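Local coordinates for lipoteichoic acid primase (Listeria monocytogenes, PDB 4UOP), which belongs to the sulfatase-like family of metal-dependent enzymes and carries a magnesium ion in its extracellular catalytic domain, at residues I62-S67 and V280-H285; S67-L72 and H285-T290; Q98-V103 and D314-F319. All blocks are in the same frame, centred on the assembly; numbering follows the deposited sequence.

How the contacts relate
The three contacts lie side by side near the middle of one sulfatase-family domain, their centres about 12 Å (1 and 2), 10 Å (1 and 3) and 9 Å (2 and 3) apart. Along the chain the order is 62-67, 67-72 and 98-103, then, after some 175 residues, 280-285, 285-290 and 314-319, so every pair of contacts interleaves. Contact 1 joins two parallel strands of the mixed sheet and ends at the magnesium ion; contact 2 continues from it through the shared Ser67 and His285 into the loops beyond. Contact 3 reaches the same sheet through strand 94-100 and backs the metal-bearing loop, where Gln101 bonds to His286 of contact 2.

Contact 1: I62-S67 and V280-H285; sequences IVQLES and VFYGDH. With MG (magnesium ion), chain J.
Val63 N donates to Val280 O (2.9 Å) and Val63 O accepts from Tyr282 N, two rungs of a parallel ladder that begins earlier in the chain. Leu65 continues it: its N donates to Tyr282 O (2.8 Å) and its O accepts Asp284 N. Gln64 lies across Tyr282, its CA over the ring face, and the extended chain (CG anti to the backbone N, chi1 -178°) brings OE1 to Tyr282 OH at 2.6 Å; the phenol donates to an in-plane lone pair. Gln64 NE2 donates to a water oxygen 2.9 Å away. Past the strands, Asp284 divides its carboxylate: OD1 receives Ser67 N (2.7 Å) on its syn side, and OD2 binds the magnesium ion at 2.1 Å. Glu66 chelates the metal through both oxygens, and Ser67 OG donates to the anti lone pair of Glu66 OE2 (2.7 Å). His285 NE2, 2.2 Å from the magnesium ion, a water and Thr108 complete the site, at the C-terminal ends of the two strands. Strand 214-219 pairs with the other edge of strand 59-65; helix 107-117 packs on Gln64 and Tyr282, helix 246-271 on Leu65 and Phe281.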
# COMPACT_ATOMS: atom_id res chain seq x y z
N ILE B 62 4.69 -5.49 -27.35
CA ILE B 62 4.33 -4.46 -26.40
C ILE B 62 5.56 -4.11 -25.56
O ILE B 62 6.21 -5.02 -25.01
CB ILE B 62 3.21 -4.93 -25.46
CG1 ILE B 62 1.97 -5.31 -26.29
CG2 ILE B 62 2.89 -3.85 -24.44
CD1 ILE B 62 0.77 -5.69 -25.45
N VAL B 63 5.90 -2.83 -25.53
CA VAL B 63 7.03 -2.35 -24.75
C VAL B 63 6.53 -1.42 -23.64
O VAL B 63 5.88 -0.42 -23.91
CB VAL B 63 8.08 -1.62 -25.59
CG1 VAL B 63 9.28 -1.27 -24.72
CG2 VAL B 63 8.51 -2.44 -26.79
N GLN B 64 6.84 -1.80 -22.41
CA GLN B 64 6.51 -1.05 -21.21
C GLN B 64 7.75 -0.25 -20.82
O GLN B 64 8.76 -0.85 -20.45
CB GLN B 64 6.11 -1.98 -20.08
CG GLN B 64 5.69 -1.24 -18.83
CD GLN B 64 5.18 -2.14 -17.73
OE1 GLN B 64 4.07 -2.70 -17.82
NE2 GLN B 64 5.95 -2.26 -16.67
N LEU B 65 7.64 1.06 -20.91
CA LEU B 65 8.77 1.98 -20.73
C LEU B 65 8.81 2.53 -19.31
O LEU B 65 7.92 3.28 -18.89
CB LEU B 65 8.66 3.11 -21.74
CG LEU B 65 8.68 2.66 -23.20
CD1 LEU B 65 8.12 3.77 -24.08
CD2 LEU B 65 10.09 2.29 -23.64
N GLU B 66 9.85 2.15 -18.57
CA GLU B 66 9.97 2.48 -17.16
C GLU B 66 9.97 3.99 -16.89
O GLU B 66 10.81 4.74 -17.42
CB GLU B 66 11.26 1.86 -16.61
CG GLU B 66 11.52 2.21 -15.15
CD GLU B 66 10.39 1.76 -14.24
OE1 GLU B 66 10.15 0.54 -14.14
OE2 GLU B 66 9.74 2.62 -13.61
N SER B 67 9.02 4.44 -16.08
CA SER B 67 8.98 5.82 -15.54
C SER B 67 8.82 6.94 -16.58
O SER B 67 9.05 8.11 -16.25
CB SER B 67 10.23 6.07 -14.66
OG SER B 67 10.15 5.30 -13.46
N VAL B 280 2.65 -1.73 -29.45
CA VAL B 280 2.13 -0.83 -28.44
C VAL B 280 3.30 -0.40 -27.54
O VAL B 280 4.08 -1.26 -27.10
CB VAL B 280 1.08 -1.50 -27.55
CG1 VAL B 280 0.47 -0.51 -26.58
CG2 VAL B 280 -0.00 -2.15 -28.40
N PHE B 281 3.39 0.90 -27.28
CA PHE B 281 4.36 1.43 -26.33
C PHE B 281 3.60 2.22 -25.28
O PHE B 281 2.75 3.04 -25.63
CB PHE B 281 5.33 2.39 -27.02
CG PHE B 281 6.06 1.81 -28.19
CD1 PHE B 281 6.63 0.56 -28.12
CD2 PHE B 281 6.20 2.54 -29.36
CE1 PHE B 281 7.31 0.03 -29.21
CE2 PHE B 281 6.87 2.00 -30.46
CZ PHE B 281 7.44 0.76 -30.37
N TYR B 282 3.93 2.01 -24.01
CA TYR B 282 3.33 2.83 -22.95
C TYR B 282 4.30 2.97 -21.79
O TYR B 282 5.10 2.08 -21.54
CB TYR B 282 2.00 2.21 -22.47
CG TYR B 282 2.15 0.87 -21.80
CD1 TYR B 282 2.25 -0.30 -22.55
CD2 TYR B 282 2.20 0.76 -20.42
CE1 TYR B 282 2.41 -1.53 -21.95
CE2 TYR B 282 2.36 -0.47 -19.80
CZ TYR B 282 2.47 -1.60 -20.58
OH TYR B 282 2.65 -2.85 -20.03
N GLY B 283 4.20 4.07 -21.05
CA GLY B 283 4.99 4.23 -19.82
C GLY B 283 4.30 3.49 -18.70
O GLY B 283 3.07 3.47 -18.65
N ASP B 284 5.06 2.85 -17.79
CA ASP B 284 4.40 2.13 -16.70
C ASP B 284 3.68 3.04 -15.71
O ASP B 284 2.56 2.74 -15.31
CB ASP B 284 5.29 1.09 -16.00
CG ASP B 284 6.54 1.67 -15.36
OD1 ASP B 284 6.89 2.84 -15.61
OD2 ASP B 284 7.15 0.90 -14.57
N HIS B 285 4.32 4.15 -15.35
CA HIS B 285 3.77 5.10 -14.39
C HIS B 285 4.72 6.28 -14.32
O HIS B 285 5.86 6.20 -14.80
CB HIS B 285 3.67 4.45 -13.01
CG HIS B 285 4.96 3.84 -12.57
ND1 HIS B 285 6.00 4.60 -12.07
CD2 HIS B 285 5.41 2.57 -12.62
CE1 HIS B 285 7.02 3.81 -11.80
NE2 HIS B 285 6.70 2.58 -12.14
MG MG J . 8.29 1.21 -12.86
O HOH W 1 8.44 -0.81 -16.83
O HOH W 2 9.24 1.42 -10.87

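Contact 2: S67-L72 and H285-T290; sequences SFQRNL and HHIIKT. With MG (magnesium ion), chain J.
Two loops that leave the metal-bearing ends of parallel strands 59-65 and 277-283 are joined here by the side-chain amide of Gln69, which pairs with both N and O of Ile288, as a strand neighbour's peptide would, and also accepts Ile287 N. Gln69 OE1 thus takes two amides: Ile287 N at 2.8 Å, tilted from the carbonyl plane, and Ile288 N at 2.9 Å, in that plane on a lone pair. On the same amide, NE2 donates to Ile288 O (3.0 Å, 172°) and to Asn71 OD1 (3.0 Å), both close to the amide plane, so four bonds fix its rotation. CG of Gln69 sits between the backbone N and carbonyl carbon (chi1 59°), and from there the extended chain crosses His286 at a slant, with His286 CB 3.4 Å from Gln69 OE1. Beside it, Leu72 CD1 meets Ile288 CG1 at 3.7 Å, the two side chains crossing at about a right angle; nearer the metal, Ile287 CG2 touches Ser67 CB. His285 ND1 donates to His286 O (2.9 Å), which should steady the ring whose NE2 holds the magnesium ion. Asp314 OD1 accepts from both Asn71 ND2 and Thr290 OG1, tying the pair to helix 312-315. Helix 246-271 packs on Phe68, Leu72 and Ile287, its Tyr250 touching the last two.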
# COMPACT_ATOMS: atom_id res chain seq x y z
N SER B 67 9.02 4.44 -16.08
CA SER B 67 8.98 5.82 -15.54
C SER B 67 8.82 6.94 -16.58
O SER B 67 9.05 8.11 -16.25
CB SER B 67 10.23 6.07 -14.66
OG SER B 67 10.15 5.30 -13.46
N PHE B 68 8.38 6.61 -17.80
CA PHE B 68 7.99 7.62 -18.79
C PHE B 68 6.63 8.24 -18.41
O PHE B 68 5.68 7.50 -18.13
CB PHE B 68 7.87 7.01 -20.19
CG PHE B 68 9.18 6.87 -20.95
CD1 PHE B 68 10.26 6.20 -20.41
CD2 PHE B 68 9.29 7.35 -22.25
CE1 PHE B 68 11.44 6.04 -21.13
CE2 PHE B 68 10.46 7.20 -22.98
CZ PHE B 68 11.53 6.52 -22.43
N GLN B 69 6.53 9.57 -18.41
CA GLN B 69 5.26 10.26 -18.17
C GLN B 69 5.05 11.30 -19.25
O GLN B 69 5.99 11.96 -19.70
CB GLN B 69 5.21 10.90 -16.77
CG GLN B 69 6.30 11.91 -16.48
CD GLN B 69 6.41 12.19 -14.99
OE1 GLN B 69 6.95 11.38 -14.25
NE2 GLN B 69 5.87 13.33 -14.55
N ARG B 70 3.80 11.46 -19.65
CA ARG B 70 3.47 12.27 -20.82
C ARG B 70 3.93 13.72 -20.71
O ARG B 70 4.36 14.29 -21.72
CB ARG B 70 1.98 12.21 -21.14
CG ARG B 70 1.61 12.81 -22.49
CD ARG B 70 2.46 12.24 -23.60
NE ARG B 70 1.97 12.55 -24.95
CZ ARG B 70 2.72 12.52 -26.06
NH1 ARG B 70 4.03 12.24 -26.00
NH2 ARG B 70 2.16 12.77 -27.24
N ASN B 71 3.85 14.32 -19.53
CA ASN B 71 4.25 15.73 -19.37
C ASN B 71 5.77 15.95 -19.34
O ASN B 71 6.25 17.09 -19.27
CB ASN B 71 3.54 16.41 -18.20
CG ASN B 71 3.91 15.85 -16.84
OD1 ASN B 71 4.88 15.13 -16.67
ND2 ASN B 71 3.12 16.21 -15.85
N LEU B 72 6.53 14.86 -19.41
CA LEU B 72 7.98 14.96 -19.64
C LEU B 72 8.41 14.18 -20.88
O LEU B 72 9.46 13.56 -20.90
CB LEU B 72 8.73 14.48 -18.39
CG LEU B 72 8.47 15.31 -17.13
CD1 LEU B 72 9.09 14.64 -15.92
CD2 LEU B 72 9.00 16.73 -17.27
N HIS B 285 4.32 4.15 -15.35
CA HIS B 285 3.77 5.10 -14.39
C HIS B 285 4.72 6.28 -14.32
O HIS B 285 5.86 6.20 -14.80
CB HIS B 285 3.67 4.45 -13.01
CG HIS B 285 4.96 3.84 -12.57
ND1 HIS B 285 6.00 4.60 -12.07
CD2 HIS B 285 5.41 2.57 -12.62
CE1 HIS B 285 7.02 3.81 -11.80
NE2 HIS B 285 6.70 2.58 -12.14
N HIS B 286 4.22 7.37 -13.74
CA HIS B 286 5.01 8.58 -13.58
C HIS B 286 6.00 8.38 -12.46
O HIS B 286 5.86 7.48 -11.63
CB HIS B 286 4.14 9.78 -13.29
CG HIS B 286 3.78 9.93 -11.85
ND1 HIS B 286 2.89 9.09 -11.22
CD2 HIS B 286 4.19 10.82 -10.92
CE1 HIS B 286 2.77 9.46 -9.95
NE2 HIS B 286 3.55 10.51 -9.75
N ILE B 287 7.02 9.22 -12.45
CA ILE B 287 7.98 9.18 -11.37
C ILE B 287 8.30 10.58 -10.81
O ILE B 287 8.71 10.68 -9.65
CB ILE B 287 9.27 8.43 -11.80
CG1 ILE B 287 10.11 8.00 -10.59
CG2 ILE B 287 10.09 9.26 -12.77
CD1 ILE B 287 9.34 7.19 -9.56
N ILE B 288 8.11 11.62 -11.60
CA ILE B 288 8.42 12.99 -11.18
C ILE B 288 7.12 13.69 -10.78
O ILE B 288 6.19 13.81 -11.58
CB ILE B 288 9.10 13.78 -12.32
CG1 ILE B 288 10.34 13.03 -12.86
CG2 ILE B 288 9.41 15.20 -11.87
CD1 ILE B 288 11.49 12.85 -11.88
N LYS B 289 7.04 14.11 -9.52
CA LYS B 289 5.92 14.94 -9.07
C LYS B 289 6.22 16.37 -9.50
O LYS B 289 7.04 17.05 -8.87
CB LYS B 289 5.75 14.83 -7.56
CG LYS B 289 5.42 13.43 -7.10
CD LYS B 289 4.43 13.44 -5.95
CE LYS B 289 3.99 12.04 -5.57
NZ LYS B 289 5.06 11.29 -4.86
N THR B 290 5.59 16.80 -10.59
CA THR B 290 6.03 18.03 -11.25
C THR B 290 5.71 19.27 -10.42
O THR B 290 6.42 20.26 -10.53
CB THR B 290 5.44 18.18 -12.67
OG1 THR B 290 4.01 18.04 -12.61
CG2 THR B 290 6.03 17.13 -13.60
MG MG J . 8.29 1.21 -12.86
O HOH W 2 9.24 1.42 -10.87

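Contact 3: Q98-V103 and D314-F319; sequences QFFQTV and DYRIPF
Tyr315 lies under the amide of Gln101: the two planes are 15° apart, and Gln101 NE2 sits 3.7 Å above the ring plane, over its centre. The amide is placed there by an extended chain starting between the backbone N and carbonyl carbon (chi1 61°), and its OE1 is taken by the backbone N of His286. Tyr315 O accepts Gln101 N at 3.1 Å, while Tyr315 OH bonds to Thr376. Arg316 is the bridge partner of Phe100, and its CG packs against Phe100 CE1 at 3.7 Å; beyond, the guanidinium forms a salt bridge with Asp313 and a hydrogen bond to Asn97 O. Ile317 N then donates to Phe99 O (2.8 Å), closing the second backbone bond of this short bridge. Its side chain enters from the rim of the Phe99 ring, Ile317 CD1 lying 3.7 Å from CD2 of Phe99. A water donates a hydrogen bond to Ile317 O and accepts one from Phe99 N, extending the pairing by one mediated link. After Pro318, Phe319 reaches over the face of Phe99: the rings form an offset stack, centroids 4.2 Å apart, and Phe319 CB makes a CH-pi contact with the same ring. Ile341 of helix 341-348 touches both phenylalanines. Two direct backbone bonds and one link through water thus set how strand 94-100 and residues 315-317 are aligned, while flat groups stack at each end, Gln101 amide on Tyr315 and Phe99 on Phe319, so the contact mixes directional backbone bonds with apolar and pi packing.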
# COMPACT_ATOMS: atom_id res chain seq x y z
N GLN B 98 -4.05 11.58 -23.15
CA GLN B 98 -4.85 11.39 -21.93
C GLN B 98 -4.98 9.91 -21.63
O GLN B 98 -6.07 9.32 -21.62
CB GLN B 98 -6.23 12.01 -22.08
CG GLN B 98 -6.25 13.51 -22.21
CD GLN B 98 -7.66 14.08 -22.23
OE1 GLN B 98 -8.59 13.46 -22.74
NE2 GLN B 98 -7.82 15.28 -21.69
N PHE B 99 -3.83 9.27 -21.45
CA PHE B 99 -3.79 7.87 -21.11
C PHE B 99 -3.17 7.77 -19.74
O PHE B 99 -2.14 8.40 -19.49
CB PHE B 99 -2.99 7.10 -22.15
CG PHE B 99 -3.20 5.62 -22.09
CD1 PHE B 99 -4.24 5.03 -22.80
CD2 PHE B 99 -2.38 4.82 -21.32
CE1 PHE B 99 -4.45 3.67 -22.72
CE2 PHE B 99 -2.58 3.44 -21.26
CZ PHE B 99 -3.63 2.87 -21.96
N PHE B 100 -3.80 7.02 -18.84
CA PHE B 100 -3.43 7.07 -17.43
C PHE B 100 -2.90 5.78 -16.85
O PHE B 100 -3.31 4.69 -17.23
CB PHE B 100 -4.63 7.49 -16.59
CG PHE B 100 -5.16 8.84 -16.93
CD1 PHE B 100 -4.58 9.98 -16.40
CD2 PHE B 100 -6.24 8.99 -17.81
CE1 PHE B 100 -5.09 11.24 -16.70
CE2 PHE B 100 -6.74 10.24 -18.11
CZ PHE B 100 -6.16 11.36 -17.56
N GLN B 101 -1.94 5.91 -15.93
CA GLN B 101 -1.48 4.79 -15.14
C GLN B 101 -2.61 4.27 -14.24
O GLN B 101 -3.44 5.05 -13.78
CB GLN B 101 -0.30 5.22 -14.24
CG GLN B 101 -0.62 6.32 -13.25
CD GLN B 101 0.54 6.65 -12.33
OE1 GLN B 101 1.57 7.14 -12.78
NE2 GLN B 101 0.37 6.41 -11.03
N THR B 102 -2.64 2.97 -14.02
CA THR B 102 -3.56 2.36 -13.08
C THR B 102 -2.73 1.42 -12.21
O THR B 102 -2.67 0.21 -12.47
CB THR B 102 -4.70 1.58 -13.79
OG1 THR B 102 -4.19 0.58 -14.67
CG2 THR B 102 -5.57 2.54 -14.58
N VAL B 103 -2.06 1.99 -11.21
CA VAL B 103 -1.14 1.23 -10.38
C VAL B 103 -1.46 1.46 -8.92
O VAL B 103 -2.26 2.32 -8.58
CB VAL B 103 0.34 1.56 -10.68
CG1 VAL B 103 0.68 1.26 -12.13
CG2 VAL B 103 0.69 3.00 -10.35
N ASP B 314 0.17 14.49 -13.85
CA ASP B 314 1.32 13.58 -13.71
C ASP B 314 0.99 12.13 -13.99
O ASP B 314 1.85 11.39 -14.45
CB ASP B 314 1.91 13.66 -12.29
CG ASP B 314 2.73 14.92 -12.05
OD1 ASP B 314 3.15 15.59 -13.01
OD2 ASP B 314 2.98 15.21 -10.88
N TYR B 315 -0.25 11.74 -13.77
CA TYR B 315 -0.63 10.35 -13.98
C TYR B 315 -0.74 9.98 -15.46
O TYR B 315 -0.92 8.82 -15.80
CB TYR B 315 -1.93 10.03 -13.24
CG TYR B 315 -1.75 9.74 -11.77
CD1 TYR B 315 -0.73 10.33 -11.03
CD2 TYR B 315 -2.63 8.91 -11.09
CE1 TYR B 315 -0.58 10.08 -9.68
CE2 TYR B 315 -2.49 8.66 -9.74
CZ TYR B 315 -1.46 9.26 -9.03
OH TYR B 315 -1.30 9.05 -7.68
N ARG B 316 -0.64 10.96 -16.36
CA ARG B 316 -0.61 10.65 -17.77
C ARG B 316 0.70 9.98 -18.15
O ARG B 316 1.79 10.47 -17.81
CB ARG B 316 -0.82 11.91 -18.62
CG ARG B 316 -2.05 12.75 -18.28
CD ARG B 316 -1.82 14.24 -18.55
NE ARG B 316 -1.57 14.44 -19.92
CZ ARG B 316 -0.78 15.35 -20.46
NH1 ARG B 316 -0.10 16.27 -19.77
NH2 ARG B 316 -0.71 15.34 -21.76
N ILE B 317 0.58 8.89 -18.90
CA ILE B 317 1.71 8.12 -19.39
C ILE B 317 1.62 8.12 -20.91
O ILE B 317 0.51 8.15 -21.46
CB ILE B 317 1.72 6.67 -18.85
CG1 ILE B 317 0.32 6.05 -18.91
CG2 ILE B 317 2.20 6.67 -17.41
CD1 ILE B 317 0.24 4.56 -18.67
N PRO B 318 2.76 8.08 -21.60
CA PRO B 318 2.63 8.00 -23.05
C PRO B 318 1.99 6.68 -23.49
O PRO B 318 2.12 5.66 -22.80
CB PRO B 318 4.06 8.12 -23.55
CG PRO B 318 4.90 7.62 -22.40
CD PRO B 318 4.17 8.06 -21.17
N PHE B 319 1.30 6.73 -24.62
CA PHE B 319 0.64 5.58 -25.22
C PHE B 319 0.65 5.73 -26.73
O PHE B 319 0.16 6.73 -27.26
CB PHE B 319 -0.80 5.45 -24.73
CG PHE B 319 -1.54 4.30 -25.34
CD1 PHE B 319 -1.38 3.01 -24.86
CD2 PHE B 319 -2.37 4.50 -26.44
CE1 PHE B 319 -2.06 1.95 -25.43
CE2 PHE B 319 -3.03 3.44 -27.02
CZ PHE B 319 -2.88 2.16 -26.53
O HOH W 3 -1.13 10.29 -22.28